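Long-range contacts in TqaA (Penicillium aethiopicum, PDB 5DLK), which probably releases a carrier-bound peptide by macrocyclisation, this chain being the terminal condensation-like (CT) domain of a fungal nonribosomal peptide synthetase: residues L23-D28 against E49-A54; A31-L36 against L112-L117; V273-P278 against D431-Q436; T282-V287 against V388-I393. All coordinates share one frame; numbering follows the deposited sequence.

Contact 1 of 4, residues L23-D28 against E49-A54; sequences LSPIKD and EDLLPA
Leu23 to Ile26, in the loop that leads into helix 29-38, lie against Leu51 to Pro53 of strand 47-53, an outermost strand of a three-stranded antiparallel sheet. Leu51 is the hub. It sends both methyls into the loop, its CG turned opposite the backbone N (chi1 -164°): Ile26 CD1 presses on Leu51 CD2 at 3.3 Å, closer than two methyls normally pack, and the two side chains cross at about a right angle. Pro25 CD touches the same methyl, Leu51 CD2, at 3.9 Å. Ser24 OG, which bonds Ile26 O in the carbonyl plane at 2.9 Å, ties the loop back on itself beside this methyl. Replacing Leu51 with an alanine would probably open a gap beneath Ile26 and Pro25 and let the Ile26 tip turn more freely. A classic beta bulge precedes Leu51, with Glu49 and Asp50 both facing Val113 of strand 108-115. No direct hydrogen bond joins residues 23-28 to 49-54; a water links them instead, accepting from Leu23 N at 2.7 Å and donating to Leu51 O at 2.8 Å. Farther along, Pro53 CD rests 3.3 Å from Leu23 O, and Leu23 CD1 meets Leu52 CD2 at 4.2 Å beside Tyr213 of helix 208-218.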
loop_
_atom_site.group_PDB
_atom_site.type_symbol
_atom_site.label_atom_id
_atom_site.label_comp_id
_atom_site.label_asym_id
_atom_site.label_seq_id
_atom_site.Cartn_x
_atom_site.Cartn_y
_atom_site.Cartn_z
ATOM N N LEU A 23 23.801 -2.387 2.218
ATOM C CA LEU A 23 23.118 -1.730 1.105
ATOM C C LEU A 23 23.066 -0.214 1.260
ATOM O O LEU A 23 22.366 0.460 0.510
ATOM C CB LEU A 23 21.698 -2.280 0.950
ATOM C CG LEU A 23 21.606 -3.784 0.722
ATOM C CD1 LEU A 23 20.157 -4.253 0.755
ATOM C CD2 LEU A 23 22.280 -4.158 -0.606
ATOM N N SER A 24 23.804 0.330 2.229
ATOM C CA SER A 24 23.781 1.772 2.454
ATOM C C SER A 24 24.399 2.553 1.294
ATOM O O SER A 24 25.531 2.288 0.902
ATOM C CB SER A 24 24.517 2.125 3.751
ATOM O OG SER A 24 24.762 3.518 3.814
ATOM N N PRO A 25 23.657 3.519 0.733
ATOM C CA PRO A 25 24.278 4.371 -0.291
ATOM C C PRO A 25 25.120 5.485 0.331
ATOM O O PRO A 25 25.674 6.317 -0.388
ATOM C CB PRO A 25 23.077 4.948 -1.047
ATOM C CG PRO A 25 21.965 4.917 -0.067
ATOM C CD PRO A 25 22.201 3.734 0.833
ATOM N N ILE A 26 25.198 5.483 1.660
ATOM C CA ILE A 26 25.913 6.499 2.434
ATOM C C ILE A 26 27.249 5.925 2.869
ATOM O O ILE A 26 27.281 4.866 3.501
ATOM C CB ILE A 26 25.170 6.926 3.726
ATOM C CG1 ILE A 26 23.888 7.676 3.432
ATOM C CG2 ILE A 26 26.046 7.872 4.533
ATOM C CD1 ILE A 26 22.796 6.791 2.957
ATOM N N LYS A 27 28.339 6.618 2.560
ATOM C CA LYS A 27 29.651 6.187 3.032
ATOM C C LYS A 27 29.699 6.074 4.567
ATOM O O LYS A 27 30.245 5.114 5.106
ATOM C CB LYS A 27 30.741 7.142 2.510
ATOM C CG LYS A 27 30.788 8.520 3.185
ATOM C CD LYS A 27 32.070 9.294 2.862
ATOM C CE LYS A 27 33.230 8.375 2.489
ATOM N NZ LYS A 27 34.556 9.024 2.715
ATOM N N ASP A 28 29.085 7.030 5.259
ATOM C CA ASP A 28 29.160 7.095 6.717
ATOM C C ASP A 28 27.779 7.295 7.351
ATOM O O ASP A 28 27.380 8.428 7.635
ATOM C CB ASP A 28 30.110 8.223 7.133
ATOM C CG ASP A 28 30.405 8.230 8.619
ATOM O OD1 ASP A 28 29.963 7.300 9.334
ATOM O OD2 ASP A 28 31.109 9.160 9.067
ATOM N N GLU A 49 20.614 1.268 13.753
ATOM C CA GLU A 49 20.722 -0.173 13.588
ATOM C C GLU A 49 21.029 -0.568 12.132
ATOM O O GLU A 49 21.743 -1.550 11.873
ATOM C CB GLU A 49 19.434 -0.839 14.064
ATOM C CG GLU A 49 19.387 -2.329 13.857
ATOM C CD GLU A 49 18.041 -2.919 14.225
ATOM O OE1 GLU A 49 17.603 -3.867 13.535
ATOM O OE2 GLU A 49 17.416 -2.438 15.194
ATOM N N ASP A 50 20.485 0.196 11.183
ATOM C CA ASP A 50 20.706 -0.092 9.763
ATOM C C ASP A 50 20.399 1.133 8.921
ATOM O O ASP A 50 19.782 2.100 9.388
ATOM C CB ASP A 50 19.848 -1.276 9.304
ATOM C CG ASP A 50 20.539 -2.139 8.226
ATOM O OD1 ASP A 50 21.406 -1.630 7.480
ATOM O OD2 ASP A 50 20.210 -3.338 8.141
ATOM N N LEU A 51 20.847 1.096 7.673
ATOM C CA LEU A 51 20.490 2.129 6.727
ATOM C C LEU A 51 20.355 1.456 5.364
ATOM O O LEU A 51 21.283 0.778 4.908
ATOM C CB LEU A 51 21.533 3.250 6.712
ATOM C CG LEU A 51 21.117 4.563 6.052
ATOM C CD1 LEU A 51 21.998 5.708 6.516
ATOM C CD2 LEU A 51 21.157 4.425 4.530
ATOM N N LEU A 52 19.191 1.629 4.738
ATOM C CA LEU A 52 18.893 0.995 3.440
ATOM C C LEU A 52 18.235 1.986 2.492
ATOM O O LEU A 52 17.650 2.967 2.924
ATOM C CB LEU A 52 17.968 -0.216 3.615
ATOM C CG LEU A 52 18.398 -1.318 4.579
ATOM C CD1 LEU A 52 17.746 -1.092 5.944
ATOM C CD2 LEU A 52 18.064 -2.682 4.025
ATOM N N PRO A 53 18.308 1.723 1.179
ATOM C CA PRO A 53 17.502 2.576 0.298
ATOM C C PRO A 53 16.025 2.331 0.577
ATOM O O PRO A 53 15.664 1.208 0.965
ATOM C CB PRO A 53 17.890 2.100 -1.119
ATOM C CG PRO A 53 19.194 1.319 -0.923
ATOM C CD PRO A 53 19.059 0.696 0.435
ATOM N N ALA A 54 15.204 3.368 0.425
ATOM C CA ALA A 54 13.763 3.186 0.405
ATOM C C ALA A 54 13.391 2.615 -0.977
ATOM O O ALA A 54 14.031 2.949 -1.971
ATOM C CB ALA A 54 13.060 4.487 0.650
HETATM O O HOH W 1 22.195 -1.805 4.296
#

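Contact 2 of 4, residues A31-L36 against L112-L117; sequences ALHKEL and LVLANL
Leu112 and the helix residues Leu32 and Leu36 form the apolar part of this contact, and Leu112 can be traced outward from the strand. Its CB heads toward the helix without touching it. Leu112 CG lies anti to the carbonyl carbon (chi1 -72°) and comes to 4.4 Å from Leu32 CD2. The touching is left to the two methyls. Leu112 CD1 meets Leu32 CD2 at 4.0 Å, while Leu112 CD2 reaches that same Leu32 methyl and also Leu36 CD1, the latter at 3.7 Å. Leu32 crosses Leu112 at a slant, whereas Leu36 reaches it tip to tip. Because Leu32 and Leu36 are one helical turn apart, joined by the backbone bond from Leu36 N to Leu32 O at 3.0 Å, Leu112 CD2 is gripped by successive turns on one helix face.

Two residues along the strand, Leu114 approaches His33 from the ring edge: Leu114 CD2 lies near the imidazole plane, 3.7 Å from His33 CD2 and 4.1 Å from His33 NE2. At the polar end of that ring, His33 NE2 shares a hydrogen bond with Ser46 OG, which would limit its rotation. Val103 of strand 100-105 and Leu48 of strand 47-53 continue the apolar layer around Leu112. The axes of helix 31-36 and strand 112-115 pass 10.8 Å apart at 70°. These segments belong to helix 29-38 and to strand 108-115, the middle strand of its sheet: a helix packed over one face of a small antiparallel sheet.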
loop_
_atom_site.group_PDB
_atom_site.type_symbol
_atom_site.label_atom_id
_atom_site.label_comp_id
_atom_site.label_asym_id
_atom_site.label_seq_id
_atom_site.Cartn_x
_atom_site.Cartn_y
_atom_site.Cartn_z
ATOM N N ALA A 31 27.458 9.136 10.903
ATOM C CA ALA A 31 27.534 10.593 10.839
ATOM C C ALA A 31 26.173 11.210 10.535
ATOM O O ALA A 31 25.819 12.259 11.075
ATOM C CB ALA A 31 28.545 11.029 9.802
ATOM N N LEU A 32 25.412 10.565 9.655
ATOM C CA LEU A 32 24.075 11.051 9.347
ATOM C C LEU A 32 23.157 10.968 10.568
ATOM O O LEU A 32 22.379 11.887 10.841
ATOM C CB LEU A 32 23.479 10.258 8.184
ATOM C CG LEU A 32 22.051 10.630 7.813
ATOM C CD1 LEU A 32 21.980 12.090 7.378
ATOM C CD2 LEU A 32 21.535 9.686 6.724
ATOM N N HIS A 33 23.243 9.863 11.297
ATOM C CA HIS A 33 22.416 9.678 12.483
ATOM C C HIS A 33 22.744 10.732 13.539
ATOM O O HIS A 33 21.853 11.275 14.181
ATOM C CB HIS A 33 22.609 8.276 13.055
ATOM C CG HIS A 33 21.919 8.059 14.367
ATOM N ND1 HIS A 33 22.548 8.258 15.578
ATOM C CD2 HIS A 33 20.659 7.656 14.659
ATOM C CE1 HIS A 33 21.705 7.987 16.559
ATOM N NE2 HIS A 33 20.554 7.613 16.029
ATOM N N LYS A 34 24.033 11.015 13.697
ATOM C CA LYS A 34 24.501 12.007 14.656
ATOM C C LYS A 34 24.001 13.384 14.255
ATOM O O LYS A 34 23.610 14.194 15.097
ATOM C CB LYS A 34 26.031 11.982 14.735
ATOM C CG LYS A 34 26.625 12.817 15.862
ATOM C CD LYS A 34 28.114 12.509 16.034
ATOM C CE LYS A 34 28.749 13.361 17.131
ATOM N NZ LYS A 34 28.835 14.801 16.754
ATOM N N GLU A 35 24.000 13.640 12.952
ATOM C CA GLU A 35 23.508 14.903 12.419
ATOM C C GLU A 35 22.015 15.102 12.686
ATOM O O GLU A 35 21.582 16.202 13.028
ATOM C CB GLU A 35 23.788 14.987 10.915
ATOM C CG GLU A 35 23.352 16.292 10.267
ATOM C CD GLU A 35 24.133 17.502 10.763
ATOM O OE1 GLU A 35 25.166 17.327 11.452
ATOM O OE2 GLU A 35 23.710 18.639 10.458
ATOM N N LEU A 36 21.231 14.039 12.530
ATOM C CA LEU A 36 19.794 14.117 12.780
ATOM C C LEU A 36 19.500 14.312 14.267
ATOM O O LEU A 36 18.572 15.029 14.632
ATOM C CB LEU A 36 19.083 12.866 12.262
ATOM C CG LEU A 36 19.050 12.759 10.736
ATOM C CD1 LEU A 36 18.465 11.428 10.307
ATOM C CD2 LEU A 36 18.273 13.924 10.123
ATOM N N LEU A 112 16.452 4.972 7.701
ATOM C CA LEU A 112 17.322 4.739 8.850
ATOM C C LEU A 112 16.540 3.940 9.873
ATOM O O LEU A 112 15.550 4.423 10.413
ATOM C CB LEU A 112 17.804 6.064 9.452
ATOM C CG LEU A 112 18.841 6.900 8.694
ATOM C CD1 LEU A 112 18.257 7.582 7.460
ATOM C CD2 LEU A 112 19.473 7.928 9.608
ATOM N N VAL A 113 16.965 2.708 10.111
ATOM C CA VAL A 113 16.342 1.877 11.118
ATOM C C VAL A 113 16.986 2.230 12.457
ATOM O O VAL A 113 18.188 2.089 12.620
ATOM C CB VAL A 113 16.517 0.385 10.831
ATOM C CG1 VAL A 113 15.744 -0.442 11.841
ATOM C CG2 VAL A 113 16.058 0.053 9.394
ATOM N N LEU A 114 16.175 2.704 13.394
ATOM C CA LEU A 114 16.663 3.067 14.719
ATOM C C LEU A 114 16.474 1.935 15.726
ATOM O O LEU A 114 15.554 1.130 15.612
ATOM C CB LEU A 114 15.944 4.318 15.212
ATOM C CG LEU A 114 16.059 5.556 14.326
ATOM C CD1 LEU A 114 15.464 6.800 15.024
ATOM C CD2 LEU A 114 17.505 5.800 13.905
ATOM N N ALA A 115 17.360 1.889 16.722
ATOM C CA ALA A 115 17.199 1.005 17.866
ATOM C C ALA A 115 17.382 1.850 19.130
ATOM O O ALA A 115 17.674 3.048 19.040
ATOM C CB ALA A 115 18.202 -0.150 17.827
ATOM N N ASN A 116 17.212 1.224 20.291
ATOM C CA ASN A 116 17.218 1.959 21.564
ATOM C C ASN A 116 16.275 3.156 21.484
ATOM O O ASN A 116 16.607 4.271 21.899
ATOM C CB ASN A 116 18.633 2.400 21.925
ATOM C CG ASN A 116 19.559 1.221 22.162
ATOM O OD1 ASN A 116 20.293 0.798 21.264
ATOM N ND2 ASN A 116 19.506 0.660 23.367
ATOM N N LEU A 117 15.103 2.901 20.907
ATOM C CA LEU A 117 14.123 3.939 20.641
ATOM C C LEU A 117 13.028 3.929 21.700
ATOM O O LEU A 117 12.234 2.989 21.764
ATOM C CB LEU A 117 13.506 3.756 19.246
ATOM C CG LEU A 117 12.696 4.970 18.795
ATOM C CD1 LEU A 117 13.617 6.152 18.557
ATOM C CD2 LEU A 117 11.893 4.654 17.555
#

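Contact 3 of 4, residues V273-P278 against D431-Q436; sequences VPPTLP and DRLEVQ. With EDO (1,2-ethanediol), chain F.
Pro274 and Pro275, in the loop after strand 265-272, present their rings to Asp431, Arg432 and Leu433 in two different ways. The Pro274 ring meets backbone: its CG is 3.6 Å from Arg432 N and its CD 3.7 Å from Asp431 O. The Pro275 ring meets a side chain, crossing Leu433 at about a right angle. Pro275 CD abuts Leu433 CB at 3.8 Å, and Pro275 CG approaches Leu433 CD2 at 3.9 Å. The first torsion of Leu433, with CG anti to N (chi1 176°), directs the side chain to the Pro275 ring, where CD2 meets CG and CD. Residues 433-436 lie on strand 433-440 of the six-stranded mixed sheet of this condensation domain, and residues 273-278 follow its edge strand 265-272; the two strands bond through Leu433 and Ile272, and Pro275 continues the packing onto Ile460 of helix 446-465.

Arg432, whose side chain starts out away from the prolines, organises a salt-bridge network. At its guanidinium edge, Arg432 NH1 holds Asp431 OD1 at 3.0 Å, on the syn lone pair. Arg432 NE donates to Glu434 OE1 at 3.0 Å, nearly straight at 163°; the acceptor lies in the guanidinium plane, yet the bond arrives from above the carboxylate plane. Gln436 NE2 takes the other oxygen, Glu434 OE2, on its anti lone pair at 2.8 Å, so both oxygens of Glu434 are engaged. Gln436 OE1 also weakly accepts from O1 of a 1,2-ethanediol, probably left from crystallisation.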
loop_
_atom_site.group_PDB
_atom_site.type_symbol
_atom_site.label_atom_id
_atom_site.label_comp_id
_atom_site.label_asym_id
_atom_site.label_seq_id
_atom_site.Cartn_x
_atom_site.Cartn_y
_atom_site.Cartn_z
ATOM N N VAL A 273 -23.661 -4.998 -7.980
ATOM C CA VAL A 273 -23.911 -6.318 -7.433
ATOM C C VAL A 273 -22.617 -7.127 -7.486
ATOM O O VAL A 273 -21.945 -7.088 -8.513
ATOM C CB VAL A 273 -24.996 -7.038 -8.222
ATOM C CG1 VAL A 273 -25.191 -8.449 -7.686
ATOM C CG2 VAL A 273 -26.290 -6.213 -8.179
ATOM N N PRO A 274 -22.252 -7.816 -6.385
ATOM C CA PRO A 274 -20.997 -8.585 -6.379
ATOM C C PRO A 274 -20.991 -9.576 -7.529
ATOM O O PRO A 274 -21.921 -10.382 -7.661
ATOM C CB PRO A 274 -21.016 -9.287 -5.025
ATOM C CG PRO A 274 -21.752 -8.304 -4.138
ATOM C CD PRO A 274 -22.861 -7.762 -5.041
ATOM N N PRO A 275 -19.981 -9.475 -8.401
ATOM C CA PRO A 275 -19.996 -10.310 -9.601
ATOM C C PRO A 275 -19.909 -11.790 -9.285
ATOM O O PRO A 275 -19.272 -12.196 -8.313
ATOM C CB PRO A 275 -18.753 -9.849 -10.369
ATOM C CG PRO A 275 -18.461 -8.489 -9.852
ATOM C CD PRO A 275 -18.899 -8.477 -8.423
ATOM N N THR A 276 -20.579 -12.571 -10.120
ATOM C CA THR A 276 -20.457 -14.017 -10.139
ATOM C C THR A 276 -19.187 -14.401 -10.900
ATOM O O THR A 276 -19.017 -14.028 -12.060
ATOM C CB THR A 276 -21.683 -14.666 -10.814
ATOM O OG1 THR A 276 -22.869 -14.296 -10.091
ATOM C CG2 THR A 276 -21.538 -16.185 -10.843
ATOM N N LEU A 277 -18.293 -15.118 -10.238
ATOM C CA LEU A 277 -17.023 -15.485 -10.854
ATOM C C LEU A 277 -17.113 -16.811 -11.585
ATOM O O LEU A 277 -17.539 -17.806 -10.998
ATOM C CB LEU A 277 -15.934 -15.573 -9.797
ATOM C CG LEU A 277 -15.601 -14.277 -9.076
ATOM C CD1 LEU A 277 -14.540 -14.550 -8.052
ATOM C CD2 LEU A 277 -15.144 -13.232 -10.082
ATOM N N PRO A 278 -16.693 -16.843 -12.866
ATOM C CA PRO A 278 -16.549 -18.136 -13.543
ATOM C C PRO A 278 -15.540 -19.012 -12.813
ATOM O O PRO A 278 -14.641 -18.484 -12.160
ATOM C CB PRO A 278 -16.041 -17.758 -14.936
ATOM C CG PRO A 278 -16.434 -16.334 -15.113
ATOM C CD PRO A 278 -16.380 -15.712 -13.754
ATOM N N ASP A 431 -22.124 -6.859 0.203
ATOM C CA ASP A 431 -23.331 -6.409 -0.495
ATOM C C ASP A 431 -23.044 -5.650 -1.793
ATOM O O ASP A 431 -23.963 -5.316 -2.529
ATOM C CB ASP A 431 -24.178 -5.526 0.422
ATOM C CG ASP A 431 -23.600 -4.127 0.582
ATOM O OD1 ASP A 431 -22.365 -4.007 0.725
ATOM O OD2 ASP A 431 -24.380 -3.148 0.555
ATOM N N ARG A 432 -21.774 -5.359 -2.068
ATOM C CA ARG A 432 -21.425 -4.651 -3.297
ATOM C C ARG A 432 -19.941 -4.844 -3.623
ATOM O O ARG A 432 -19.120 -5.042 -2.718
ATOM C CB ARG A 432 -21.733 -3.160 -3.169
ATOM C CG ARG A 432 -20.772 -2.427 -2.215
ATOM C CD ARG A 432 -21.300 -1.087 -1.759
ATOM N NE ARG A 432 -20.295 -0.337 -1.003
ATOM C CZ ARG A 432 -19.951 -0.596 0.259
ATOM N NH1 ARG A 432 -20.528 -1.599 0.916
ATOM N NH2 ARG A 432 -19.029 0.148 0.865
ATOM N N LEU A 433 -19.613 -4.826 -4.912
ATOM C CA LEU A 433 -18.227 -4.577 -5.325
ATOM C C LEU A 433 -18.160 -3.093 -5.601
ATOM O O LEU A 433 -18.919 -2.570 -6.414
ATOM C CB LEU A 433 -17.832 -5.398 -6.565
ATOM C CG LEU A 433 -16.414 -5.116 -7.099
ATOM C CD1 LEU A 433 -15.368 -5.767 -6.219
ATOM C CD2 LEU A 433 -16.248 -5.583 -8.545
ATOM N N GLU A 434 -17.286 -2.388 -4.895
ATOM C CA GLU A 434 -17.205 -0.946 -5.073
ATOM C C GLU A 434 -16.027 -0.567 -5.956
ATOM O O GLU A 434 -14.886 -0.874 -5.624
ATOM C CB GLU A 434 -17.095 -0.254 -3.722
ATOM C CG GLU A 434 -17.299 1.230 -3.809
ATOM C CD GLU A 434 -17.440 1.848 -2.437
ATOM O OE1 GLU A 434 -18.578 1.899 -1.922
ATOM O OE2 GLU A 434 -16.407 2.244 -1.874
ATOM N N VAL A 435 -16.315 0.058 -7.090
ATOM C CA VAL A 435 -15.284 0.564 -7.975
ATOM C C VAL A 435 -14.993 1.999 -7.549
ATOM O O VAL A 435 -15.897 2.833 -7.478
ATOM C CB VAL A 435 -15.726 0.480 -9.463
ATOM C CG1 VAL A 435 -14.699 1.119 -10.395
ATOM C CG2 VAL A 435 -16.033 -0.979 -9.857
ATOM N N GLN A 436 -13.732 2.281 -7.237
ATOM C CA GLN A 436 -13.339 3.597 -6.768
ATOM C C GLN A 436 -12.308 4.179 -7.717
ATOM O O GLN A 436 -11.316 3.524 -8.031
ATOM C CB GLN A 436 -12.752 3.507 -5.359
ATOM C CG GLN A 436 -13.584 2.645 -4.404
ATOM C CD GLN A 436 -12.888 2.407 -3.078
ATOM O OE1 GLN A 436 -11.669 2.529 -2.976
ATOM N NE2 GLN A 436 -13.665 2.075 -2.049
HETATM C C1 EDO F . -12.231 5.685 0.318
HETATM O O1 EDO F . -11.822 4.411 -0.205
HETATM C C2 EDO F . -11.022 6.419 0.893
HETATM O O2 EDO F . -11.226 7.835 0.780
#

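Contact 4 of 4, residues T282-V287 against V388-I393; sequences TMATLV and VQHQNI
Helix 283-287 and strand 388-390 run nearly antiparallel, their axes 8.6 Å apart at 153°, and the backbones come closest at Ala284 and His390, with CA atoms separated by 5.4 Å. Here the imidazole of His390 lies against the first helical turn. Ala284 N sits 3.7 Å above one face of the His390 ring, offset toward the rim, and Met283 C lies over the same face. Ala284 CB meets His390 CB at 3.8 Å, while Met283 CG is 3.4 Å from His390 CE1; the bent chain then turns off from the ring. His390 ND1 is bonded to Thr426 OG1 on strand 422-428, which would hold the ring's rotation. A serine in place of His390 is likely to leave the helix start without its flat cover and the Thr426 hydroxyl without its imidazole partner. Deeper in, Val287 CG1 packs on Val388 CG1 at 3.8 Å. At the opposite end lie Thr282, the helix N-cap, and Asn392, both seen to bind phosphopantetheine in a structure of this protein, though it is not bound here; Ala284 is about 6 Å, side chain to side chain, from a third such residue, Tyr357. The contact thus joins a helix start and a strand end at the phosphopantetheine site.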
loop_
_atom_site.group_PDB
_atom_site.type_symbol
_atom_site.label_atom_id
_atom_site.label_comp_id
_atom_site.label_asym_id
_atom_site.label_seq_id
_atom_site.Cartn_x
_atom_site.Cartn_y
_atom_site.Cartn_z
ATOM N N THR A 282 -10.447 -15.227 -10.751
ATOM C CA THR A 282 -10.522 -14.383 -9.569
ATOM C C THR A 282 -11.184 -13.040 -9.837
ATOM O O THR A 282 -11.341 -12.614 -10.985
ATOM C CB THR A 282 -9.128 -14.097 -8.983
ATOM O OG1 THR A 282 -8.386 -13.266 -9.893
ATOM C CG2 THR A 282 -8.381 -15.396 -8.725
ATOM N N MET A 283 -11.576 -12.380 -8.753
ATOM C CA MET A 283 -12.187 -11.068 -8.851
ATOM C C MET A 283 -11.185 -10.063 -9.428
ATOM O O MET A 283 -11.556 -9.215 -10.227
ATOM C CB MET A 283 -12.686 -10.591 -7.472
ATOM C CG MET A 283 -13.580 -9.340 -7.546
ATOM S SD MET A 283 -15.117 -9.613 -8.446
ATOM C CE MET A 283 -15.960 -10.702 -7.283
ATOM N N ALA A 284 -9.922 -10.159 -9.028
ATOM C CA ALA A 284 -8.912 -9.242 -9.564
ATOM C C ALA A 284 -8.818 -9.361 -11.091
ATOM O O ALA A 284 -8.709 -8.357 -11.793
ATOM C CB ALA A 284 -7.549 -9.507 -8.934
ATOM N N THR A 285 -8.864 -10.591 -11.589
ATOM C CA THR A 285 -8.849 -10.841 -13.032
ATOM C C THR A 285 -10.023 -10.184 -13.732
ATOM O O THR A 285 -9.881 -9.559 -14.786
ATOM C CB THR A 285 -8.847 -12.359 -13.313
ATOM O OG1 THR A 285 -7.594 -12.880 -12.874
ATOM C CG2 THR A 285 -8.999 -12.662 -14.818
ATOM N N LEU A 286 -11.200 -10.337 -13.142
ATOM C CA LEU A 286 -12.406 -9.756 -13.714
ATOM C C LEU A 286 -12.271 -8.230 -13.829
ATOM O O LEU A 286 -12.569 -7.643 -14.865
ATOM C CB LEU A 286 -13.620 -10.143 -12.858
ATOM C CG LEU A 286 -14.983 -9.682 -13.367
ATOM C CD1 LEU A 286 -15.227 -10.207 -14.777
ATOM C CD2 LEU A 286 -16.055 -10.217 -12.435
ATOM N N VAL A 287 -11.766 -7.588 -12.777
ATOM C CA VAL A 287 -11.593 -6.151 -12.813
ATOM C C VAL A 287 -10.538 -5.723 -13.846
ATOM O O VAL A 287 -10.722 -4.754 -14.594
ATOM C CB VAL A 287 -11.176 -5.616 -11.432
ATOM C CG1 VAL A 287 -10.831 -4.143 -11.534
ATOM C CG2 VAL A 287 -12.296 -5.880 -10.410
ATOM N N VAL A 388 -4.385 -0.244 -11.494
ATOM C CA VAL A 388 -5.549 -0.967 -11.007
ATOM C C VAL A 388 -5.166 -1.791 -9.785
ATOM O O VAL A 388 -4.226 -2.602 -9.823
ATOM C CB VAL A 388 -6.122 -1.872 -12.076
ATOM C CG1 VAL A 388 -7.272 -2.706 -11.518
ATOM C CG2 VAL A 388 -6.563 -1.017 -13.275
ATOM N N GLN A 389 -5.888 -1.567 -8.693
ATOM C CA GLN A 389 -5.591 -2.242 -7.428
ATOM C C GLN A 389 -6.854 -2.908 -6.888
ATOM O O GLN A 389 -7.754 -2.220 -6.384
ATOM C CB GLN A 389 -5.049 -1.257 -6.397
ATOM C CG GLN A 389 -4.638 -1.926 -5.070
ATOM C CD GLN A 389 -3.774 -1.020 -4.211
ATOM O OE1 GLN A 389 -2.869 -0.331 -4.712
ATOM N NE2 GLN A 389 -4.028 -1.028 -2.905
ATOM N N HIS A 390 -6.918 -4.232 -6.978
ATOM C CA HIS A 390 -8.035 -4.961 -6.385
ATOM C C HIS A 390 -7.712 -5.275 -4.927
ATOM O O HIS A 390 -6.651 -5.831 -4.619
ATOM C CB HIS A 390 -8.336 -6.262 -7.121
ATOM C CG HIS A 390 -9.446 -7.024 -6.480
ATOM N ND1 HIS A 390 -10.716 -6.500 -6.359
ATOM C CD2 HIS A 390 -9.460 -8.208 -5.828
ATOM C CE1 HIS A 390 -11.480 -7.361 -5.711
ATOM N NE2 HIS A 390 -10.745 -8.413 -5.388
ATOM N N GLN A 391 -8.619 -4.910 -4.031
ATOM C CA GLN A 391 -8.359 -5.022 -2.599
ATOM C C GLN A 391 -8.802 -6.368 -2.048
ATOM O O GLN A 391 -9.814 -6.446 -1.361
ATOM C CB GLN A 391 -9.081 -3.890 -1.851
ATOM C CG GLN A 391 -8.764 -2.498 -2.379
ATOM C CD GLN A 391 -7.412 -1.967 -1.936
ATOM O OE1 GLN A 391 -6.391 -2.652 -2.008
ATOM N NE2 GLN A 391 -7.402 -0.718 -1.486
ATOM N N ASN A 392 -8.066 -7.431 -2.374
ATOM C CA ASN A 392 -8.363 -8.770 -1.863
ATOM C C ASN A 392 -7.669 -8.967 -0.509
ATOM O O ASN A 392 -6.879 -9.896 -0.298
ATOM C CB ASN A 392 -7.947 -9.857 -2.876
ATOM C CG ASN A 392 -6.461 -9.823 -3.212
ATOM O OD1 ASN A 392 -5.835 -8.761 -3.246
ATOM N ND2 ASN A 392 -5.888 -11.003 -3.464
ATOM N N ILE A 393 -7.990 -8.052 0.396
ATOM C CA ILE A 393 -7.395 -7.951 1.726
ATOM C C ILE A 393 -8.516 -7.735 2.743
ATOM O O ILE A 393 -9.672 -7.579 2.364
ATOM C CB ILE A 393 -6.420 -6.763 1.806
ATOM C CG1 ILE A 393 -7.153 -5.507 1.284
ATOM C CG2 ILE A 393 -5.146 -7.069 1.028
ATOM C CD1 ILE A 393 -6.359 -4.220 1.293
#

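How the contacts relate
The four contacts form two pairs on opposite sides of the chain's centre. Contacts 1 and 2, with centres 11 Å apart, share one antiparallel sheet: Glu49 N lies 2.8 Å from Val113 O, a probable hydrogen bond, and their segments alternate along the chain. Contacts 3 and 4, with centres 10 Å apart, share the six-stranded sheet and meet through side chains, Pro275 CB lying 3.4 Å from Leu286 CD2. The phosphopantetheine site, empty in this model, is reached by contact 4; contact 3 flanks it, the Leu433 side chain being about 9 Å from that of Asn392. Contact 1 stays about 17 Å from contact 4 at the nearest atoms, and contact 2 about 24 Å.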